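Local coordinates for outer membrane associated protein (Francisella tularensis subsp. tularensis, PDB 6U83), which carries an OmpA-like domain that binds D-alanine and probably anchors to peptidoglycan, in a larger protein thought to act as an outer-membrane porin, at residues A30-C35 and V56-D61; K77-F82 and Q122-Y127; S81-I86 and K129-D134. One frame throughout, in Å; residues are numbered along the deposited sequence.

In the fold
Interaction 1 comes first along the chain. It closes a loop from 30-35 to 56-61 that contains strand 46-52 and ties the N-terminal part to strand 55-63. It ends before the other two begin. The chain then enters helix 73-89, which opens both remaining contacts. Interaction 2 joins 77-82 to 122-127, and interaction 3 joins 81-86 to 129-134. Both loops start from the same part of helix 73-89, sharing S81 and F82, and the second ends later, at 129-134. Together they hold helix 73-89 against helix 110-130 and the turn after it. F82 packs on V58 and L60, which connects the helix pair to the sheet of interaction 1.

Interaction 1 (A30-C35 and V56-D61); sequences AGIKQC and VTVYLD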
# COMPACT_ATOMS: atom_id res chain seq x y z
N ALA A 30 10.70 11.20 0.67
CA ALA A 30 11.18 11.27 2.05
C ALA A 30 10.82 10.02 2.84
O ALA A 30 9.66 9.61 2.89
CB ALA A 30 10.60 12.50 2.74
N GLY A 31 11.83 9.43 3.48
CA GLY A 31 11.60 8.30 4.35
C GLY A 31 11.31 6.99 3.66
O GLY A 31 10.97 6.01 4.34
N ILE A 32 11.45 6.92 2.34
CA ILE A 32 11.13 5.74 1.56
C ILE A 32 12.39 5.26 0.85
O ILE A 32 13.09 6.06 0.22
CB ILE A 32 10.03 6.03 0.54
CG1 ILE A 32 8.83 6.68 1.23
CG2 ILE A 32 9.64 4.77 -0.14
CD1 ILE A 32 7.81 7.31 0.29
N LYS A 33 12.67 3.96 0.94
CA LYS A 33 13.87 3.39 0.34
C LYS A 33 13.49 2.61 -0.91
O LYS A 33 12.33 2.25 -1.11
CB LYS A 33 14.59 2.47 1.33
CG LYS A 33 14.70 3.06 2.74
CD LYS A 33 15.32 4.46 2.72
CE LYS A 33 15.85 4.88 4.09
NZ LYS A 33 17.27 5.35 3.98
N GLN A 34 14.49 2.35 -1.76
CA GLN A 34 14.23 1.67 -3.02
C GLN A 34 13.79 0.23 -2.77
O GLN A 34 14.30 -0.44 -1.87
CB GLN A 34 15.48 1.68 -3.89
CG GLN A 34 15.29 1.01 -5.24
CD GLN A 34 16.57 0.97 -6.04
OE1 GLN A 34 17.46 0.17 -5.77
NE2 GLN A 34 16.68 1.85 -7.04
N CYS A 35 12.83 -0.24 -3.57
CA CYS A 35 12.30 -1.59 -3.39
C CYS A 35 13.38 -2.63 -3.67
O CYS A 35 14.08 -2.56 -4.68
CB CYS A 35 11.10 -1.84 -4.31
SG CYS A 35 9.60 -0.85 -4.01
N VAL A 56 9.18 8.44 -10.64
CA VAL A 56 9.31 7.58 -9.48
C VAL A 56 7.94 7.00 -9.16
O VAL A 56 6.91 7.65 -9.38
CB VAL A 56 9.91 8.34 -8.27
CG1 VAL A 56 9.02 9.49 -7.83
CG2 VAL A 56 10.18 7.39 -7.11
N THR A 57 7.92 5.75 -8.70
CA THR A 57 6.70 5.07 -8.30
C THR A 57 6.89 4.54 -6.89
O THR A 57 7.87 3.83 -6.62
CB THR A 57 6.35 3.92 -9.24
OG1 THR A 57 6.25 4.42 -10.58
CG2 THR A 57 5.01 3.30 -8.83
N VAL A 58 5.96 4.88 -6.00
CA VAL A 58 6.01 4.45 -4.61
C VAL A 58 4.94 3.39 -4.40
O VAL A 58 3.80 3.55 -4.84
CB VAL A 58 5.83 5.64 -3.64
CG1 VAL A 58 5.87 5.16 -2.20
CG2 VAL A 58 6.91 6.67 -3.86
N TYR A 59 5.32 2.30 -3.76
CA TYR A 59 4.41 1.23 -3.42
C TYR A 59 4.17 1.21 -1.92
O TYR A 59 5.04 1.61 -1.13
CB TYR A 59 4.95 -0.13 -3.84
CG TYR A 59 5.16 -0.22 -5.32
CD1 TYR A 59 6.33 0.24 -5.89
CD2 TYR A 59 4.19 -0.76 -6.13
CE1 TYR A 59 6.53 0.15 -7.26
CE2 TYR A 59 4.37 -0.85 -7.49
CZ TYR A 59 5.54 -0.40 -8.05
OH TYR A 59 5.71 -0.49 -9.41
N LEU A 60 2.99 0.73 -1.53
CA LEU A 60 2.62 0.53 -0.14
C LEU A 60 2.08 -0.87 0.01
O LEU A 60 1.13 -1.26 -0.69
CB LEU A 60 1.57 1.55 0.29
CG LEU A 60 0.97 1.40 1.67
CD1 LEU A 60 1.82 2.13 2.67
CD2 LEU A 60 -0.46 1.93 1.67
N ASP A 61 2.68 -1.65 0.92
CA ASP A 61 2.19 -2.99 1.25
C ASP A 61 2.07 -3.05 2.77
O ASP A 61 3.05 -3.33 3.47
CB ASP A 61 3.11 -4.07 0.68
CG ASP A 61 2.51 -5.46 0.81
OD1 ASP A 61 1.50 -5.59 1.50
OD2 ASP A 61 3.04 -6.41 0.20
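I32 and C35 reach strand 55-63 at two separate points, V58 and Y59. Segment 30-35 is mostly loop. A weakly bonded strand about 33-34 pairs in parallel with strand 46-52, which is itself the antiparallel neighbour of strand 55-63. The contact therefore ties the N-terminal part to the sheet of this OmpA-like domain.

Along the second segment, the hydroxyl of T57 is hydrogen-bonded to that of S167, on strand 161-172. V58 is the first residue to meet the loop. Its CG1 stands anti to the backbone N (chi1 179°) and lies 3.8 Å from CD1 of I32. The two side chains meet at about a right angle. F82 and F85 of helix 73-89 also pack on V58, so this end of the contact is buried. Y59 follows with a different partner. SG of C35 lies 3.9 Å from CD1 of Y59. It is 5.0 Å from the centroid of the Y59 ring and 60° off the ring normal, an oblique sulfur-aromatic contact. This end is less buried, as C35 and Y59 are both partly exposed.

The interface is apolar at I32 and V58 and sulfur-aromatic at C35 and Y59. C35 is disulfide-bonded to C48, so a covalent link fixes the sulfur that meets the tyrosine ring.

Interaction 2 (K77-F82 and Q122-Y127); sequences KAIASF and QAVADY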
# COMPACT_ATOMS: atom_id res chain seq x y z
N LYS A 77 3.46 3.71 10.23
CA LYS A 77 4.65 4.42 9.77
C LYS A 77 4.70 4.44 8.25
O LYS A 77 4.88 5.51 7.64
CB LYS A 77 5.92 3.78 10.35
CG LYS A 77 6.20 4.21 11.79
CD LYS A 77 7.62 3.83 12.22
CE LYS A 77 7.94 4.35 13.62
NZ LYS A 77 9.38 4.11 13.99
N ALA A 78 4.48 3.29 7.61
CA ALA A 78 4.52 3.24 6.15
C ALA A 78 3.48 4.18 5.54
O ALA A 78 3.79 4.95 4.62
CB ALA A 78 4.28 1.81 5.66
N ILE A 79 2.25 4.13 6.04
CA ILE A 79 1.19 4.94 5.44
C ILE A 79 1.53 6.42 5.54
O ILE A 79 1.36 7.18 4.57
CB ILE A 79 -0.16 4.61 6.12
CG1 ILE A 79 -0.53 3.16 5.83
CG2 ILE A 79 -1.22 5.58 5.64
CD1 ILE A 79 -1.67 2.67 6.67
N ALA A 80 2.03 6.85 6.69
CA ALA A 80 2.37 8.25 6.90
C ALA A 80 3.36 8.74 5.86
O ALA A 80 3.22 9.84 5.33
CB ALA A 80 2.93 8.45 8.30
N SER A 81 4.39 7.93 5.57
CA SER A 81 5.36 8.32 4.55
C SER A 81 4.74 8.28 3.17
O SER A 81 5.05 9.13 2.32
CB SER A 81 6.57 7.40 4.61
OG SER A 81 7.34 7.67 5.76
N PHE A 82 3.89 7.29 2.91
CA PHE A 82 3.15 7.24 1.66
C PHE A 82 2.35 8.51 1.45
O PHE A 82 2.38 9.11 0.37
CB PHE A 82 2.23 6.02 1.69
CG PHE A 82 1.63 5.67 0.38
CD1 PHE A 82 2.42 5.20 -0.65
CD2 PHE A 82 0.28 5.78 0.18
CE1 PHE A 82 1.87 4.86 -1.85
CE2 PHE A 82 -0.27 5.43 -1.02
CZ PHE A 82 0.53 4.97 -2.03
N GLN A 122 -10.61 0.28 4.06
CA GLN A 122 -11.24 1.42 4.72
C GLN A 122 -10.39 1.90 5.90
O GLN A 122 -10.30 3.10 6.16
CB GLN A 122 -12.64 1.07 5.19
CG GLN A 122 -13.41 2.30 5.65
CD GLN A 122 -13.46 3.40 4.58
OE1 GLN A 122 -13.85 3.15 3.43
NE2 GLN A 122 -13.05 4.61 4.95
N ALA A 123 -9.80 0.96 6.63
CA ALA A 123 -8.88 1.30 7.70
C ALA A 123 -7.74 2.16 7.17
O ALA A 123 -7.47 3.26 7.68
CB ALA A 123 -8.33 0.03 8.36
N VAL A 124 -7.05 1.66 6.13
CA VAL A 124 -5.93 2.40 5.56
C VAL A 124 -6.36 3.81 5.20
O VAL A 124 -5.71 4.80 5.55
CB VAL A 124 -5.34 1.66 4.34
CG1 VAL A 124 -4.42 2.58 3.57
CG2 VAL A 124 -4.58 0.45 4.80
N ALA A 125 -7.52 3.92 4.53
CA ALA A 125 -7.99 5.22 4.05
C ALA A 125 -8.36 6.13 5.20
O ALA A 125 -8.12 7.35 5.14
CB ALA A 125 -9.18 5.04 3.12
N ASP A 126 -8.94 5.58 6.26
CA ASP A 126 -9.27 6.39 7.43
C ASP A 126 -8.03 7.06 7.99
O ASP A 126 -8.04 8.27 8.25
CB ASP A 126 -9.93 5.52 8.50
CG ASP A 126 -11.39 5.24 8.20
OD1 ASP A 126 -11.91 5.70 7.15
OD2 ASP A 126 -12.04 4.55 9.03
N TYR A 127 -6.94 6.30 8.15
CA TYR A 127 -5.71 6.85 8.70
C TYR A 127 -5.13 7.93 7.79
O TYR A 127 -4.65 8.96 8.27
CB TYR A 127 -4.68 5.75 8.93
CG TYR A 127 -3.49 6.21 9.75
CD1 TYR A 127 -3.66 6.69 11.05
CD2 TYR A 127 -2.20 6.18 9.23
CE1 TYR A 127 -2.58 7.11 11.81
CE2 TYR A 127 -1.11 6.60 9.99
CZ TYR A 127 -1.31 7.06 11.27
OH TYR A 127 -0.23 7.49 12.01
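I79 of helix 73-89 meets V124 and Y127 of helix 110-130. Both helices belong to the OmpA-like alpha/beta fold, in which helices pack on a mixed sheet. This contact is one place where the two helices touch each other.

The tight part centres on I79, whose CB points toward the other helix. Each branch of the isoleucine has its own partner. CG2 of I79 lies 3.8 Å from CD2 of Y127. It comes to the edge of the Y127 ring, in the ring plane, and not over a face. CB of I79 follows at 4.0 Å from the same CD2 of Y127. The tyrosine is brought there by its first torsion, which sets CG anti to the backbone N (chi1 -168°). The longer branch of I79 goes to the valine. CD1 of I79 sits 4.1 Å from CG1 of V124 and just as far from CG2 of V124, so it touches both methyls equally. L71 packs on I79, V124 and Y127 alike and adds a third apolar surface. M128 also packs on I79, and V162 touches V124 from the sheet.

Away from this core the contact is looser and more polar. K77 is exposed, and its CB points away from helix 110-130. A80 stands beside the second helix without touching 122-127, and its side chain meets L131 instead. Q122 and D126 likewise stay clear of 77-82. They are one turn apart and join by a hydrogen bond within their own helix. NE2 of Q122 donates to OD1 of D126 at 2.7 Å, with the acceptor 5° out of the Q122 amide plane and the donor tilted 39° above the D126 carboxylate plane.

Interaction 3 (S81-I86 and K129-D134); sequences SFVNFI and KQLGLD
V83 and I86 of helix 73-89 face L131 and L133, at the point where helix 110-130 ends and the chain turns away. All the contacts between 81-86 and 129-134 are apolar.

V83 faces both leucines and uses both of its methyls. CG2 of V83 is 4.1 Å from CD1 of L131. CG1 of V83 is 4.1 Å from CB of L133, and at 4.2 Å it also meets CB of L131. The valine holds CG1 anti to its backbone N (chi1 171°), which directs that methyl to the CB atoms of the two leucines while CG2 takes the tip of L131. The second point lies one turn further along the helix. There CG2 of I86 meets CD1 of L133 at 3.8 Å, with the side chains at about a right angle. L131 lies at the more open edge of this patch, while V83, I86 and L133 are buried. M128 packs on V83, and I91 on I86. On the sheet-facing flank of helix 73-89, F85 packs on V166.

The backbone explains how both leucines come to face V83. The helix closes in a Schellman motif, with G132 at positive phi (96°) as the first residue outside helical angles. N of G132 bonds back to O of K129 at 3.0 Å. The chain turns sharply there, and L131 and L133 both point toward helix 73-89. In the OmpA-like fold this turn leads from helix 110-130 into strand 138-142, so the contact joins the start of this connection to helix 73-89.

One polar link accompanies the apolar patch. O of L131 accepts a weak hydrogen bond from NZ of K87.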
# COMPACT_ATOMS: atom_id res chain seq x y z
N SER A 81 4.39 7.93 5.57
CA SER A 81 5.36 8.32 4.55
C SER A 81 4.74 8.28 3.17
O SER A 81 5.05 9.13 2.32
CB SER A 81 6.57 7.40 4.61
OG SER A 81 7.34 7.67 5.76
N PHE A 82 3.89 7.29 2.91
CA PHE A 82 3.15 7.24 1.66
C PHE A 82 2.35 8.51 1.45
O PHE A 82 2.38 9.11 0.37
CB PHE A 82 2.23 6.02 1.69
CG PHE A 82 1.63 5.67 0.38
CD1 PHE A 82 2.42 5.20 -0.65
CD2 PHE A 82 0.28 5.78 0.18
CE1 PHE A 82 1.87 4.86 -1.85
CE2 PHE A 82 -0.27 5.43 -1.02
CZ PHE A 82 0.53 4.97 -2.03
N VAL A 83 1.64 8.96 2.49
CA VAL A 83 0.81 10.15 2.37
C VAL A 83 1.67 11.39 2.19
O VAL A 83 1.34 12.29 1.40
CB VAL A 83 -0.11 10.27 3.61
CG1 VAL A 83 -0.81 11.62 3.63
CG2 VAL A 83 -1.12 9.13 3.63
N ASN A 84 2.80 11.46 2.90
CA ASN A 84 3.72 12.59 2.78
C ASN A 84 4.21 12.77 1.35
O ASN A 84 4.42 13.90 0.89
CB ASN A 84 4.91 12.38 3.73
CG ASN A 84 5.37 13.67 4.40
OD1 ASN A 84 4.83 14.06 5.44
ND2 ASN A 84 6.37 14.33 3.81
N PHE A 85 4.37 11.67 0.62
CA PHE A 85 4.75 11.74 -0.78
C PHE A 85 3.59 12.23 -1.64
O PHE A 85 3.79 13.05 -2.55
CB PHE A 85 5.23 10.36 -1.23
CG PHE A 85 5.57 10.27 -2.69
CD1 PHE A 85 6.74 10.83 -3.17
CD2 PHE A 85 4.77 9.56 -3.55
CE1 PHE A 85 7.07 10.71 -4.50
CE2 PHE A 85 5.09 9.45 -4.89
CZ PHE A 85 6.25 10.03 -5.36
N ILE A 86 2.38 11.75 -1.36
CA ILE A 86 1.20 12.20 -2.10
C ILE A 86 1.00 13.70 -1.93
O ILE A 86 0.76 14.42 -2.91
CB ILE A 86 -0.04 11.40 -1.64
CG1 ILE A 86 0.10 9.94 -2.06
CG2 ILE A 86 -1.32 12.02 -2.20
CD1 ILE A 86 -0.78 9.03 -1.25
N LYS A 129 -6.75 9.93 6.07
CA LYS A 129 -7.53 11.14 6.31
C LYS A 129 -7.09 11.82 7.60
O LYS A 129 -6.99 13.06 7.64
CB LYS A 129 -9.02 10.81 6.34
CG LYS A 129 -9.61 10.50 4.96
CD LYS A 129 -11.09 10.19 5.03
CE LYS A 129 -11.36 8.69 4.88
NZ LYS A 129 -12.84 8.40 4.88
N GLN A 130 -6.81 11.05 8.65
CA GLN A 130 -6.29 11.63 9.89
C GLN A 130 -5.02 12.43 9.62
O GLN A 130 -4.78 13.46 10.26
CB GLN A 130 -6.01 10.53 10.92
CG GLN A 130 -7.25 9.83 11.46
CD GLN A 130 -6.90 8.67 12.38
OE1 GLN A 130 -6.08 8.82 13.30
NE2 GLN A 130 -7.50 7.51 12.14
N LEU A 131 -4.21 11.98 8.67
CA LEU A 131 -2.94 12.60 8.35
C LEU A 131 -3.05 13.88 7.53
O LEU A 131 -2.02 14.45 7.16
CB LEU A 131 -2.07 11.58 7.60
CG LEU A 131 -1.80 10.35 8.46
CD1 LEU A 131 -0.99 9.32 7.70
CD2 LEU A 131 -1.09 10.75 9.73
N GLY A 132 -4.26 14.35 7.23
CA GLY A 132 -4.43 15.58 6.48
C GLY A 132 -4.64 15.42 4.99
O GLY A 132 -4.55 16.42 4.26
N LEU A 133 -4.90 14.20 4.52
CA LEU A 133 -5.24 13.94 3.13
C LEU A 133 -6.76 13.93 2.99
O LEU A 133 -7.47 13.42 3.86
CB LEU A 133 -4.66 12.61 2.67
CG LEU A 133 -4.70 12.31 1.17
CD1 LEU A 133 -3.80 13.27 0.41
CD2 LEU A 133 -4.30 10.88 0.92
N ASP A 134 -7.25 14.47 1.89
CA ASP A 134 -8.68 14.71 1.75
C ASP A 134 -9.39 13.48 1.18
O ASP A 134 -8.89 12.81 0.27
CB ASP A 134 -8.89 15.94 0.88
CG ASP A 134 -7.99 17.09 1.30
OD1 ASP A 134 -8.14 17.57 2.45
OD2 ASP A 134 -7.11 17.48 0.51